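Local coordinates for polyhedrin (PDB 5A8U), which forms the crystalline occlusion bodies (polyhedra) of an insect cypovirus, which protect the virus from the outside environment until insect larvae ingest them, at residues L10-K13 against A14-K17; I77-P80 against G81-V84; T202-G206 against G207-R211. All coordinates share one frame; numbering follows the deposited sequence.

Interaction 1: residues L10-K13 against A14-K17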
loop_
_atom_site.group_PDB
_atom_site.type_symbol
_atom_site.label_atom_id
_atom_site.label_comp_id
_atom_site.label_asym_id
_atom_site.label_seq_id
_atom_site.Cartn_x
_atom_site.Cartn_y
_atom_site.Cartn_z
ATOM N N LEU A 10 33.653 25.721 -18.371
ATOM C CA LEU A 10 32.477 26.350 -17.745
ATOM C C LEU A 10 31.238 25.491 -17.913
ATOM O O LEU A 10 30.426 25.360 -16.991
ATOM C CB LEU A 10 32.218 27.765 -18.290
ATOM C CG LEU A 10 31.037 28.479 -17.598
ATOM C CD1 LEU A 10 31.270 28.573 -16.089
ATOM C CD2 LEU A 10 30.773 29.868 -18.196
ATOM N N GLN A 11 31.102 24.901 -19.093
ATOM C CA GLN A 11 29.951 24.075 -19.403
ATOM C C GLN A 11 29.946 22.863 -18.487
ATOM O O GLN A 11 28.909 22.510 -17.931
ATOM C CB GLN A 11 30.008 23.647 -20.859
ATOM C CG GLN A 11 28.851 22.807 -21.342
ATOM C CD GLN A 11 28.889 22.714 -22.838
ATOM O OE1 GLN A 11 28.741 23.722 -23.529
ATOM N NE2 GLN A 11 29.154 21.524 -23.355
ATOM N N GLN A 12 31.106 22.235 -18.311
ATOM C CA GLN A 12 31.198 21.124 -17.368
ATOM C C GLN A 12 30.868 21.573 -15.939
ATOM O O GLN A 12 30.145 20.889 -15.237
ATOM C CB GLN A 12 32.578 20.456 -17.411
ATOM C CG GLN A 12 32.700 19.276 -16.449
ATOM C CD GLN A 12 31.913 18.058 -16.898
ATOM O OE1 GLN A 12 32.164 17.499 -17.974
ATOM N NE2 GLN A 12 30.956 17.626 -16.067
ATOM N N LYS A 13 31.406 22.719 -15.521
ATOM C CA LYS A 13 31.061 23.304 -14.222
ATOM C C LYS A 13 29.555 23.589 -14.052
ATOM O O LYS A 13 28.991 23.327 -12.986
ATOM C CB LYS A 13 31.873 24.582 -13.985
ATOM C CG LYS A 13 31.574 25.281 -12.661
ATOM C CD LYS A 13 32.415 26.554 -12.510
ATOM C CE LYS A 13 32.140 27.270 -11.187
ATOM N NZ LYS A 13 30.762 27.839 -11.136
ATOM N N ALA A 14 28.917 24.132 -15.091
ATOM C CA ALA A 14 27.473 24.390 -15.074
ATOM C C ALA A 14 26.678 23.089 -14.982
ATOM O O ALA A 14 25.650 23.019 -14.305
ATOM C CB ALA A 14 27.055 25.189 -16.305
ATOM N N HIS A 15 27.161 22.061 -15.671
ATOM C CA HIS A 15 26.574 20.729 -15.581
ATOM C C HIS A 15 26.701 20.162 -14.174
ATOM O O HIS A 15 25.727 19.629 -13.622
ATOM C CB HIS A 15 27.240 19.773 -16.579
ATOM C CG HIS A 15 26.717 18.375 -16.493
ATOM N ND1 HIS A 15 25.708 17.906 -17.305
ATOM C CD2 HIS A 15 27.049 17.347 -15.672
ATOM C CE1 HIS A 15 25.442 16.651 -16.992
ATOM N NE2 HIS A 15 26.237 16.288 -16.001
ATOM N N ASN A 16 27.896 20.269 -13.591
ATOM C CA ASN A 16 28.120 19.771 -12.236
ATOM C C ASN A 16 27.277 20.509 -11.203
ATOM O O ASN A 16 26.760 19.890 -10.271
ATOM C CB ASN A 16 29.601 19.837 -11.848
ATOM C CG ASN A 16 30.461 18.898 -12.663
ATOM O OD1 ASN A 16 29.955 18.017 -13.348
ATOM N ND2 ASN A 16 31.774 19.068 -12.569
ATOM N N LYS A 17 27.144 21.826 -11.378
ATOM C CA LYS A 17 26.345 22.656 -10.470
ATOM C C LYS A 17 24.874 22.287 -10.566
ATOM O O LYS A 17 24.182 22.166 -9.553
ATOM C CB LYS A 17 26.530 24.149 -10.792
ATOM C CG LYS A 17 25.793 25.097 -9.824
ATOM C CD LYS A 17 26.026 26.566 -10.156
ATOM C CE LYS A 17 25.282 27.493 -9.205
ATOM N NZ LYS A 17 25.859 27.473 -7.829
#
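Helix 6-21 brings Q12 and N16 together one turn apart, and their side chains join in an i to i+4 amide-amide hydrogen bond. NE2 of Q12 donates to OD1 of N16 at 2.9 Å. The bond is bent, with an N-H...O angle of 146°. OD1 lies close to the plane of the Q12 amide, but NE2 stands 38° above the carbonyl plane of N16 and misses the lone pairs. Q12 starts out extended and then bends at chi2 (72°), which carries its amide over to N16. The same NE2 also comes near CD2 of H15, at 3.9 Å. OD1 of N16 sits at the edge of the H15 ring, in its plane.

Regular helical bonds run beneath these side chains. A14 N donates to L10 O at 2.7 Å, and K17 N to K13 O at 2.9 Å. The ammonium groups of K13 and K17 do not meet, with their NZ atoms 5.9 Å apart. K17 forms a salt bridge with E21, which probably offsets the like charge. All eight residues are exposed and touch neighbouring molecules in the crystal. The helix precedes strand 30-37, an inner strand of the six-stranded antiparallel sheet.

Interaction 2: residues I77-P80 against G81-V84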
loop_
_atom_site.group_PDB
_atom_site.type_symbol
_atom_site.label_atom_id
_atom_site.label_comp_id
_atom_site.label_asym_id
_atom_site.label_seq_id
_atom_site.Cartn_x
_atom_site.Cartn_y
_atom_site.Cartn_z
ATOM N N ILE A 77 8.417 -18.852 -0.199
ATOM C CA ILE A 77 8.206 -17.611 0.549
ATOM C C ILE A 77 8.276 -17.824 2.053
ATOM O O ILE A 77 8.150 -16.870 2.817
ATOM C CB ILE A 77 6.884 -16.902 0.193
ATOM C CG1 ILE A 77 5.681 -17.736 0.621
ATOM C CG2 ILE A 77 6.841 -16.600 -1.293
ATOM C CD1 ILE A 77 4.352 -17.022 0.424
ATOM N N GLU A 78 8.466 -19.074 2.470
ATOM C CA GLU A 78 8.704 -19.400 3.873
ATOM C C GLU A 78 9.712 -20.536 3.951
ATOM O O GLU A 78 9.840 -21.334 3.018
ATOM C CB GLU A 78 7.414 -19.849 4.561
ATOM C CG GLU A 78 6.345 -18.784 4.677
ATOM C CD GLU A 78 5.232 -19.191 5.623
ATOM O OE1 GLU A 78 4.959 -20.404 5.714
ATOM O OE2 GLU A 78 4.652 -18.296 6.284
ATOM N N TRP A 79 10.428 -20.617 5.068
ATOM C CA TRP A 79 11.330 -21.737 5.315
ATOM C C TRP A 79 10.749 -22.632 6.405
ATOM O O TRP A 79 10.075 -22.153 7.325
ATOM C CB TRP A 79 12.715 -21.242 5.724
ATOM C CG TRP A 79 13.565 -20.759 4.570
ATOM C CD1 TRP A 79 13.411 -21.071 3.247
ATOM C CD2 TRP A 79 14.687 -19.879 4.649
ATOM N NE1 TRP A 79 14.366 -20.432 2.498
ATOM C CE2 TRP A 79 15.172 -19.704 3.333
ATOM C CE3 TRP A 79 15.324 -19.205 5.699
ATOM C CZ2 TRP A 79 16.268 -18.886 3.039
ATOM C CZ3 TRP A 79 16.422 -18.406 5.411
ATOM C CH2 TRP A 79 16.879 -18.247 4.084
ATOM N N PRO A 80 10.981 -23.941 6.296
ATOM C CA PRO A 80 10.485 -24.862 7.326
ATOM C C PRO A 80 10.932 -24.417 8.713
ATOM O O PRO A 80 12.105 -24.066 8.902
ATOM C CB PRO A 80 11.151 -26.186 6.956
ATOM C CG PRO A 80 11.385 -26.088 5.493
ATOM C CD PRO A 80 11.721 -24.647 5.235
ATOM N N GLY A 81 10.007 -24.420 9.667
ATOM C CA GLY A 81 10.327 -24.034 11.030
ATOM C C GLY A 81 10.394 -22.531 11.202
ATOM O O GLY A 81 10.731 -22.031 12.283
ATOM N N GLU A 82 10.062 -21.801 10.142
ATOM C CA GLU A 82 10.041 -20.353 10.190
ATOM C C GLU A 82 8.740 -19.863 9.557
ATOM O O GLU A 82 8.668 -18.768 9.006
ATOM C CB GLU A 82 11.274 -19.782 9.478
ATOM C CG GLU A 82 12.587 -20.414 9.979
ATOM C CD GLU A 82 13.845 -19.636 9.550
ATOM O OE1 GLU A 82 13.728 -18.441 9.177
ATOM O OE2 GLU A 82 14.955 -20.214 9.616
ATOM N N GLY A 83 7.711 -20.698 9.652
ATOM C CA GLY A 83 6.423 -20.358 9.085
ATOM C C GLY A 83 5.477 -19.814 10.135
ATOM O O GLY A 83 5.904 -19.150 11.073
ATOM N N VAL A 84 4.191 -20.103 9.982
ATOM C CA VAL A 84 3.173 -19.501 10.834
ATOM C C VAL A 84 3.381 -19.811 12.314
ATOM O O VAL A 84 3.230 -18.924 13.164
ATOM C CB VAL A 84 1.746 -19.903 10.395
ATOM C CG1 VAL A 84 1.547 -21.415 10.523
ATOM C CG2 VAL A 84 0.704 -19.123 11.208
HETATM O O HOH W 1 3.308 -21.243 7.456
HETATM O O HOH W 2 9.876 -18.000 6.727
#
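E78 meets G83 across a type II beta turn that runs from W79 to E82 and leads into helix 84-91. CG of E78 lies beside its backbone N (chi1 -65°) and the chain runs on extended, which brings the carboxylate to G83. There it lies beside the backbone, with E78 OE1 3.7 Å from G83 CA. G83 is the N-cap residue of the helix. A water accepts from V84 N at 2.9 Å, just inside the helix start, and lies close to E78 OE1. How that water shares its protons is doubtful, because other acceptors crowd it. E78 also packs on P71 of the second subunit, and the preceding I77 meets I77 of both other subunits.

W79 opens the turn. Its carbonyl O accepts from E82 N at 2.8 Å. The indole and the E82 side chain run side by side and point the same way. E82 OE1 comes to the indole edge, 3.9 Å from CE3, and the carboxylate plane stands almost square to the ring, at 86°. The backbone N atoms of A104 and G105 hold the two oxygens of that carboxylate, so they fix its rotation. The indole NE1 bonds to D72.

P80 takes the second place in the turn, and G81 the third, with a positive phi (79°) usual for glycine there. CG of E82 passes 3.8 Å from P80 O. A second water closes the base of the turn. It accepts from W79 N at 3.1 Å and donates to E82 O at 2.7 Å.

Interaction 3: residues T202-G206 against G207-R211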
loop_
_atom_site.group_PDB
_atom_site.type_symbol
_atom_site.label_atom_id
_atom_site.label_comp_id
_atom_site.label_asym_id
_atom_site.label_seq_id
_atom_site.Cartn_x
_atom_site.Cartn_y
_atom_site.Cartn_z
ATOM N N THR A 202 6.373 28.560 1.594
ATOM C CA THR A 202 5.107 28.056 1.093
ATOM C C THR A 202 4.955 26.562 1.388
ATOM O O THR A 202 5.877 25.772 1.166
ATOM C CB THR A 202 4.955 28.294 -0.422
ATOM O OG1 THR A 202 5.117 29.687 -0.697
ATOM C CG2 THR A 202 3.562 27.851 -0.878
ATOM N N ASN A 203 3.794 26.183 1.904
ATOM C CA ASN A 203 3.571 24.796 2.285
ATOM C C ASN A 203 3.146 23.984 1.071
ATOM O O ASN A 203 2.017 24.112 0.610
ATOM C CB ASN A 203 2.485 24.723 3.352
ATOM C CG ASN A 203 2.313 23.330 3.917
ATOM O OD1 ASN A 203 2.758 22.346 3.326
ATOM N ND2 ASN A 203 1.623 23.237 5.050
ATOM N N GLU A 204 4.062 23.168 0.555
ATOM C CA GLU A 204 3.797 22.368 -0.639
ATOM C C GLU A 204 3.141 21.021 -0.331
ATOM O O GLU A 204 2.967 20.180 -1.227
ATOM C CB GLU A 204 5.090 22.183 -1.433
ATOM C CG GLU A 204 5.545 23.494 -2.042
ATOM C CD GLU A 204 6.855 23.397 -2.768
ATOM O OE1 GLU A 204 7.496 22.323 -2.741
ATOM O OE2 GLU A 204 7.229 24.404 -3.390
ATOM N N MET A 205 2.771 20.818 0.932
ATOM C CA MET A 205 1.996 19.631 1.286
ATOM C C MET A 205 0.510 19.957 1.365
ATOM O O MET A 205 -0.299 19.072 1.604
ATOM C CB MET A 205 2.462 19.021 2.614
ATOM C CG MET A 205 3.727 18.231 2.504
ATOM S SD MET A 205 3.613 16.827 1.363
ATOM C CE MET A 205 2.350 15.768 2.102
ATOM N N GLY A 206 0.148 21.222 1.169
ATOM C CA GLY A 206 -1.249 21.620 1.253
ATOM C C GLY A 206 -1.580 22.802 0.355
ATOM O O GLY A 206 -0.815 23.138 -0.556
ATOM N N GLY A 207 -2.719 23.442 0.606
ATOM C CA GLY A 207 -3.107 24.573 -0.222
ATOM C C GLY A 207 -3.231 24.205 -1.697
ATOM O O GLY A 207 -3.847 23.182 -2.057
ATOM N N GLU A 208 -2.640 25.032 -2.563
ATOM C CA GLU A 208 -2.713 24.798 -4.005
ATOM C C GLU A 208 -1.953 23.527 -4.384
ATOM O O GLU A 208 -2.158 22.992 -5.466
ATOM C CB GLU A 208 -2.206 26.019 -4.798
ATOM C CG GLU A 208 -3.119 27.250 -4.618
ATOM C CD GLU A 208 -2.790 28.430 -5.552
ATOM O OE1 GLU A 208 -1.908 28.312 -6.430
ATOM O OE2 GLU A 208 -3.451 29.480 -5.416
ATOM N N SER A 209 -1.095 23.039 -3.478
ATOM C CA SER A 209 -0.316 21.822 -3.740
ATOM C C SER A 209 -0.930 20.541 -3.164
ATOM O O SER A 209 -0.357 19.474 -3.300
ATOM C CB SER A 209 1.108 21.953 -3.184
ATOM O OG SER A 209 1.827 22.977 -3.838
ATOM N N ALA A 210 -2.075 20.651 -2.498
ATOM C CA ALA A 210 -2.687 19.489 -1.849
ATOM C C ALA A 210 -2.844 18.260 -2.760
ATOM O O ALA A 210 -2.488 17.134 -2.379
ATOM C CB ALA A 210 -4.051 19.876 -1.221
ATOM N N ARG A 211 -3.367 18.469 -3.959
ATOM C CA ARG A 211 -3.686 17.323 -4.816
ATOM C C ARG A 211 -2.415 16.513 -5.156
ATOM O O ARG A 211 -2.430 15.273 -5.096
ATOM C CB ARG A 211 -4.461 17.752 -6.077
ATOM C CG ARG A 211 -3.603 18.339 -7.170
ATOM C CD ARG A 211 -4.391 18.949 -8.359
ATOM N NE ARG A 211 -3.414 19.513 -9.288
ATOM C CZ ARG A 211 -2.769 18.817 -10.221
ATOM N NH1 ARG A 211 -3.038 17.519 -10.403
ATOM N NH2 ARG A 211 -1.858 19.419 -10.983
HETATM O O HOH W 3 1.448 25.003 -2.222
#
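S209 N donates a hydrogen bond to G206 O at 2.9 Å, from 44° above the carbonyl plane and off the lone pairs. A second flat group is the N203 amide. Its OD1 accepts from M205 N at 2.8 Å, with the donor tilted 28° from the carbonyl plane. This bond makes an Asx turn. It overlaps a type I beta turn from N203 to G206, whose closing bond, G206 N to N203 O, is weak at 3.5 Å. The carboxylate of E204 is held by S26 through OE1, while E52 lies close as a like charge.

The chain then passes G207 and enters a short 3-10 segment before helix 210-216. G207 O accepts from A210 N at 3.1 Å, and the methyl of A210 lies against the backbone of G206. S209 points back toward the beta turn and packs its CB on E204 O at 3.2 Å.

Both the loop and the helix start reach other subunits. M205 packs on V214 of the second, and R211 makes a cation-pi contact with Y195 of the third.

A water joins the beta turn to the 3-10 segment. OG of S209 lies beside its own backbone N (chi1 -64°), where it hydrogen-bonds to the water at 2.6 Å. The same water donates to N203 O at 3.0 Å.

The three contacts are separate local elements, in series along the chain. Interactions 1 and 2 lie on opposite sides of the chain's centre, with their own centres about 53 Å apart. Interaction 3 is also opposite interaction 2, about 45 Å away between centres. Interactions 1 and 3 are closer, with nearest atoms about 18 Å apart, but they do not touch. Interactions 2 and 3 both touch the second subunit, and each also has packing on the third. Only interaction 1 has no partner in another chain of the assembly. All three contacts have residues that touch crystal neighbours, and in interaction 1 all eight do. None of the three contacts holds a ligand.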